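Prophenoloxidase b (PDB 3WKY) is the zymogen of a type 3 copper phenoloxidase, which probably hydroxylates monophenols and oxidises o-diphenols in crustacean hemolymph. Local coordinates at residues K408-L419 with W630-R639. Numbering follows the deposited sequence.
Sequences KLTQPPYTPRQL and WPMGYPLERR. With NAG (2-acetamido-2-deoxy-beta-D-glucopyranose), chain E; EDO (1,2-ethanediol), chain N.
K408 and Y414 converge on the carboxylate of E637, each taking its own oxygen. K408 NZ forms a salt bridge of 2.7 Å with E637 OE2 on the anti lone pair, while Y414 OH donates to E637 OE1 at 2.6 Å from the syn side, 21° out of the carboxylate plane. D325 is a second acidic partner of K408, so the buried ammonium probably keeps its charge.

The Y414 ring is gripped on both faces. The R638 guanidinium lies flat over one, its plane 17° from that of the ring and its CZ 3.9 Å from the centroid, off-centre. With R638 CG anti to the carbonyl carbon (chi1 -74°) and the chain extended to NE, CD lies over the ring as a CH-pi contact, the guanidinium follows across it, and NH1 donates to P412 O at 2.9 Å. From the opposite face Y634 presents its edge in a T-shaped pair, centroids 5.0 Å apart; its OH donates to Q418 O, in the carbonyl plane. Q418 also forms a capping box with T415 at the start of the weakly bonded helix 416-419.

Farther out, W630 CH2 meets Q418 CB, L419 CD2 rests on P635 CB, and P413 CD sits over one face of the R639 guanidinium. A tyrosine ring held between a stacked arginine and a second ring's edge thus joins the end of helix 391-409, largely of the copper-containing domain, and the following chain to the loop between strand 588-598 and helix 645-650 of the hemocyanin-type Ig-like domain.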
loop_
_atom_site.group_PDB
_atom_site.type_symbol
_atom_site.label_atom_id
_atom_site.label_comp_id
_atom_site.label_asym_id
_atom_site.label_seq_id
_atom_site.Cartn_x
_atom_site.Cartn_y
_atom_site.Cartn_z
ATOM N N LYS A 408 14.223 -6.319 32.717
ATOM C CA LYS A 408 15.382 -5.895 33.529
ATOM C C LYS A 408 15.358 -4.399 33.824
ATOM O O LYS A 408 15.692 -3.972 34.929
ATOM C CB LYS A 408 16.713 -6.280 32.876
ATOM C CG LYS A 408 17.001 -7.786 32.852
ATOM C CD LYS A 408 17.290 -8.323 34.266
ATOM C CE LYS A 408 17.771 -9.785 34.209
ATOM N NZ LYS A 408 18.184 -10.271 35.582
ATOM N N LEU A 409 14.956 -3.598 32.839
ATOM C CA LEU A 409 14.925 -2.147 33.026
ATOM C C LEU A 409 13.926 -1.684 34.095
ATOM O O LEU A 409 14.046 -0.573 34.629
ATOM C CB LEU A 409 14.663 -1.433 31.692
ATOM C CG LEU A 409 15.816 -1.448 30.684
ATOM C CD1 LEU A 409 15.430 -0.681 29.417
ATOM C CD2 LEU A 409 17.116 -0.890 31.296
ATOM N N THR A 410 12.947 -2.522 34.424
ATOM C CA THR A 410 11.990 -2.149 35.469
ATOM C C THR A 410 12.592 -2.298 36.867
ATOM O O THR A 410 12.001 -1.856 37.848
ATOM C CB THR A 410 10.700 -2.983 35.435
ATOM O OG1 THR A 410 11.008 -4.363 35.681
ATOM C CG2 THR A 410 9.985 -2.838 34.077
ATOM N N GLN A 411 13.749 -2.935 36.953
ATOM C CA GLN A 411 14.353 -3.206 38.261
ATOM C C GLN A 411 15.182 -2.031 38.739
ATOM O O GLN A 411 15.822 -1.337 37.936
ATOM C CB GLN A 411 15.186 -4.489 38.196
ATOM C CG GLN A 411 14.314 -5.699 37.823
ATOM C CD GLN A 411 13.132 -5.844 38.754
ATOM O OE1 GLN A 411 13.305 -6.170 39.928
ATOM N NE2 GLN A 411 11.916 -5.580 38.246
ATOM N N PRO A 412 15.167 -1.788 40.058
ATOM C CA PRO A 412 15.983 -0.681 40.577
ATOM C C PRO A 412 17.460 -0.996 40.434
ATOM O O PRO A 412 17.840 -2.170 40.496
ATOM C CB PRO A 412 15.599 -0.617 42.067
ATOM C CG PRO A 412 15.142 -1.991 42.413
ATOM C CD PRO A 412 14.463 -2.528 41.121
ATOM N N PRO A 413 18.296 0.033 40.235
ATOM C CA PRO A 413 19.743 -0.198 40.157
ATOM C C PRO A 413 20.225 -0.888 41.428
ATOM O O PRO A 413 19.612 -0.695 42.483
ATOM C CB PRO A 413 20.321 1.220 40.111
ATOM C CG PRO A 413 19.204 2.068 39.536
ATOM C CD PRO A 413 17.933 1.454 40.049
ATOM N N TYR A 414 21.272 -1.699 41.317
ATOM C CA TYR A 414 21.898 -2.293 42.493
ATOM C C TYR A 414 22.333 -1.189 43.454
ATOM O O TYR A 414 22.875 -0.166 43.028
ATOM C CB TYR A 414 23.099 -3.154 42.090
ATOM C CG TYR A 414 22.695 -4.403 41.333
ATOM C CD1 TYR A 414 22.041 -5.446 41.979
ATOM C CD2 TYR A 414 22.981 -4.545 39.980
ATOM C CE1 TYR A 414 21.674 -6.598 41.286
ATOM C CE2 TYR A 414 22.602 -5.692 39.274
ATOM C CZ TYR A 414 21.958 -6.706 39.934
ATOM O OH TYR A 414 21.592 -7.836 39.234
ATOM N N THR A 415 22.066 -1.387 44.744
ATOM C CA THR A 415 22.464 -0.409 45.775
ATOM C C THR A 415 23.967 -0.484 46.029
ATOM O O THR A 415 24.617 -1.446 45.612
ATOM C CB THR A 415 21.727 -0.675 47.099
ATOM O OG1 THR A 415 22.153 -1.934 47.638
ATOM C CG2 THR A 415 20.212 -0.683 46.875
ATOM N N PRO A 416 24.539 0.535 46.706
ATOM C CA PRO A 416 25.962 0.446 47.054
ATOM C C PRO A 416 26.284 -0.845 47.800
ATOM O O PRO A 416 27.291 -1.494 47.510
ATOM C CB PRO A 416 26.166 1.660 47.965
ATOM C CG PRO A 416 25.189 2.671 47.424
ATOM C CD PRO A 416 23.986 1.879 46.974
ATOM N N ARG A 417 25.425 -1.231 48.731
ATOM C CA ARG A 417 25.642 -2.448 49.505
ATOM C C ARG A 417 25.605 -3.689 48.615
ATOM O O ARG A 417 26.362 -4.637 48.823
ATOM C CB ARG A 417 24.597 -2.568 50.617
ATOM C CG ARG A 417 24.821 -3.742 51.558
ATOM C CD ARG A 417 26.144 -3.594 52.310
ATOM N NE ARG A 417 26.463 -4.775 53.109
ATOM C CZ ARG A 417 27.253 -5.767 52.703
ATOM N NH1 ARG A 417 27.480 -6.800 53.502
ATOM N NH2 ARG A 417 27.811 -5.731 51.498
ATOM N N GLN A 418 24.717 -3.689 47.616
ATOM C CA GLN A 418 24.620 -4.834 46.716
ATOM C C GLN A 418 25.836 -4.976 45.804
ATOM O O GLN A 418 26.033 -6.034 45.197
ATOM C CB GLN A 418 23.331 -4.768 45.862
ATOM C CG GLN A 418 22.058 -5.096 46.632
ATOM C CD GLN A 418 20.830 -4.980 45.753
ATOM O OE1 GLN A 418 20.664 -3.987 45.049
ATOM N NE2 GLN A 418 19.968 -5.983 45.796
ATOM N N LEU A 419 26.649 -3.922 45.703
ATOM C CA LEU A 419 27.811 -3.938 44.810
ATOM C C LEU A 419 29.138 -3.909 45.578
ATOM O O LEU A 419 30.198 -4.086 44.990
ATOM C CB LEU A 419 27.794 -2.743 43.857
ATOM C CG LEU A 419 26.638 -2.711 42.853
ATOM C CD1 LEU A 419 26.687 -1.407 42.066
ATOM C CD2 LEU A 419 26.736 -3.910 41.922
ATOM N N TRP A 630 22.851 -14.293 43.322
ATOM C CA TRP A 630 22.748 -13.099 42.474
ATOM C C TRP A 630 22.124 -13.462 41.128
ATOM O O TRP A 630 22.250 -14.601 40.671
ATOM C CB TRP A 630 24.120 -12.448 42.285
ATOM C CG TRP A 630 24.647 -11.872 43.584
ATOM C CD1 TRP A 630 25.639 -12.390 44.362
ATOM C CD2 TRP A 630 24.183 -10.685 44.252
ATOM N NE1 TRP A 630 25.831 -11.595 45.477
ATOM C CE2 TRP A 630 24.951 -10.544 45.435
ATOM C CE3 TRP A 630 23.202 -9.727 43.967
ATOM C CZ2 TRP A 630 24.756 -9.488 46.334
ATOM C CZ3 TRP A 630 23.012 -8.673 44.854
ATOM C CH2 TRP A 630 23.792 -8.562 46.030
ATOM N N PRO A 631 21.429 -12.505 40.492
ATOM C CA PRO A 631 20.847 -12.852 39.185
ATOM C C PRO A 631 21.942 -13.239 38.190
ATOM O O PRO A 631 23.068 -12.742 38.299
ATOM C CB PRO A 631 20.186 -11.539 38.745
ATOM C CG PRO A 631 19.805 -10.866 40.029
ATOM C CD PRO A 631 20.992 -11.176 40.964
ATOM N N MET A 632 21.643 -14.130 37.248
ATOM C CA MET A 632 22.641 -14.504 36.247
ATOM C C MET A 632 23.055 -13.282 35.426
ATOM O O MET A 632 22.195 -12.538 34.922
ATOM C CB MET A 632 22.086 -15.592 35.328
ATOM C CG MET A 632 21.722 -16.875 36.090
ATOM S SD MET A 632 21.007 -18.105 34.989
ATOM C CE MET A 632 19.984 -19.004 36.149
ATOM N N GLY A 633 24.365 -13.077 35.299
ATOM C CA GLY A 633 24.896 -11.932 34.585
ATOM C C GLY A 633 25.132 -10.711 35.465
ATOM O O GLY A 633 25.558 -9.671 34.968
ATOM N N TYR A 634 24.855 -10.840 36.760
ATOM C CA TYR A 634 25.081 -9.764 37.725
ATOM C C TYR A 634 26.534 -9.323 37.651
ATOM O O TYR A 634 27.427 -10.158 37.489
ATOM C CB TYR A 634 24.731 -10.263 39.132
ATOM C CG TYR A 634 25.389 -9.527 40.294
ATOM C CD1 TYR A 634 26.615 -9.936 40.792
ATOM C CD2 TYR A 634 24.744 -8.468 40.928
ATOM C CE1 TYR A 634 27.204 -9.287 41.872
ATOM C CE2 TYR A 634 25.338 -7.807 42.015
ATOM C CZ TYR A 634 26.558 -8.230 42.476
ATOM O OH TYR A 634 27.157 -7.582 43.557
ATOM N N PRO A 635 26.782 -8.007 37.745
ATOM C CA PRO A 635 25.803 -6.938 37.964
ATOM C C PRO A 635 25.397 -6.231 36.665
ATOM O O PRO A 635 24.747 -5.186 36.721
ATOM C CB PRO A 635 26.599 -5.954 38.821
ATOM C CG PRO A 635 27.993 -6.064 38.276
ATOM C CD PRO A 635 28.165 -7.493 37.788
ATOM N N LEU A 636 25.758 -6.804 35.522
ATOM C CA LEU A 636 25.667 -6.090 34.252
ATOM C C LEU A 636 24.384 -6.396 33.461
ATOM O O LEU A 636 24.410 -6.457 32.232
ATOM C CB LEU A 636 26.898 -6.391 33.397
ATOM C CG LEU A 636 28.219 -5.991 34.080
ATOM C CD1 LEU A 636 29.396 -6.371 33.197
ATOM C CD2 LEU A 636 28.222 -4.499 34.380
ATOM N N GLU A 637 23.274 -6.589 34.170
ATOM C CA GLU A 637 21.974 -6.676 33.506
ATOM C C GLU A 637 20.982 -5.671 34.082
ATOM O O GLU A 637 19.800 -5.718 33.757
ATOM C CB GLU A 637 21.402 -8.105 33.555
ATOM C CG GLU A 637 21.891 -8.952 34.741
ATOM C CD GLU A 637 21.420 -8.423 36.077
ATOM O OE1 GLU A 637 22.221 -7.738 36.764
ATOM O OE2 GLU A 637 20.264 -8.713 36.464
ATOM N N ARG A 638 21.456 -4.744 34.918
ATOM C CA ARG A 638 20.570 -3.687 35.416
ATOM C C ARG A 638 21.026 -2.298 35.002
ATOM O O ARG A 638 22.204 -2.064 34.736
ATOM C CB ARG A 638 20.434 -3.711 36.953
ATOM C CG ARG A 638 19.579 -4.845 37.495
ATOM C CD ARG A 638 19.095 -4.572 38.910
ATOM N NE ARG A 638 18.723 -5.812 39.592
ATOM C CZ ARG A 638 18.402 -5.891 40.880
ATOM N NH1 ARG A 638 18.376 -4.794 41.636
ATOM N NH2 ARG A 638 18.115 -7.067 41.411
ATOM N N ARG A 639 20.086 -1.362 34.997
ATOM C CA ARG A 639 20.430 0.010 34.684
ATOM C C ARG A 639 21.226 0.625 35.835
ATOM O O ARG A 639 21.200 0.129 36.973
ATOM C CB ARG A 639 19.174 0.832 34.410
ATOM C CG ARG A 639 18.281 1.015 35.614
ATOM C CD ARG A 639 16.925 1.555 35.171
ATOM N NE ARG A 639 16.397 2.533 36.113
ATOM C CZ ARG A 639 15.476 2.270 37.034
ATOM N NH1 ARG A 639 14.960 1.053 37.141
ATOM N NH2 ARG A 639 15.064 3.236 37.846
HETATM C C1 NAG E . 33.246 -8.062 54.318
HETATM C C2 NAG E . 31.816 -7.574 54.021
HETATM C C3 NAG E . 30.727 -8.011 55.010
HETATM C C4 NAG E . 31.080 -9.227 55.857
HETATM C C5 NAG E . 32.511 -9.099 56.334
HETATM C C6 NAG E . 32.867 -10.226 57.299
HETATM C C7 NAG E . 31.952 -5.395 52.883
HETATM C C8 NAG E . 32.893 -4.228 52.961
HETATM N N2 NAG E . 31.805 -6.118 53.995
HETATM O O3 NAG E . 29.550 -8.297 54.288
HETATM O O4 NAG E . 30.219 -9.312 56.971
HETATM O O5 NAG E . 33.324 -9.172 55.192
HETATM O O6 NAG E . 32.592 -11.468 56.686
HETATM O O7 NAG E . 31.363 -5.630 51.827
HETATM C C1 EDO N . 18.837 4.932 36.934
HETATM O O1 EDO N . 17.666 4.413 37.589
HETATM C C2 EDO N . 18.501 5.177 35.464
HETATM O O2 EDO N . 19.390 4.449 34.601
HETATM O O HOH W 1 17.485 -2.159 35.939
HETATM O O HOH W 2 19.370 -12.811 35.295
HETATM O O HOH W 3 22.744 -1.243 38.795
#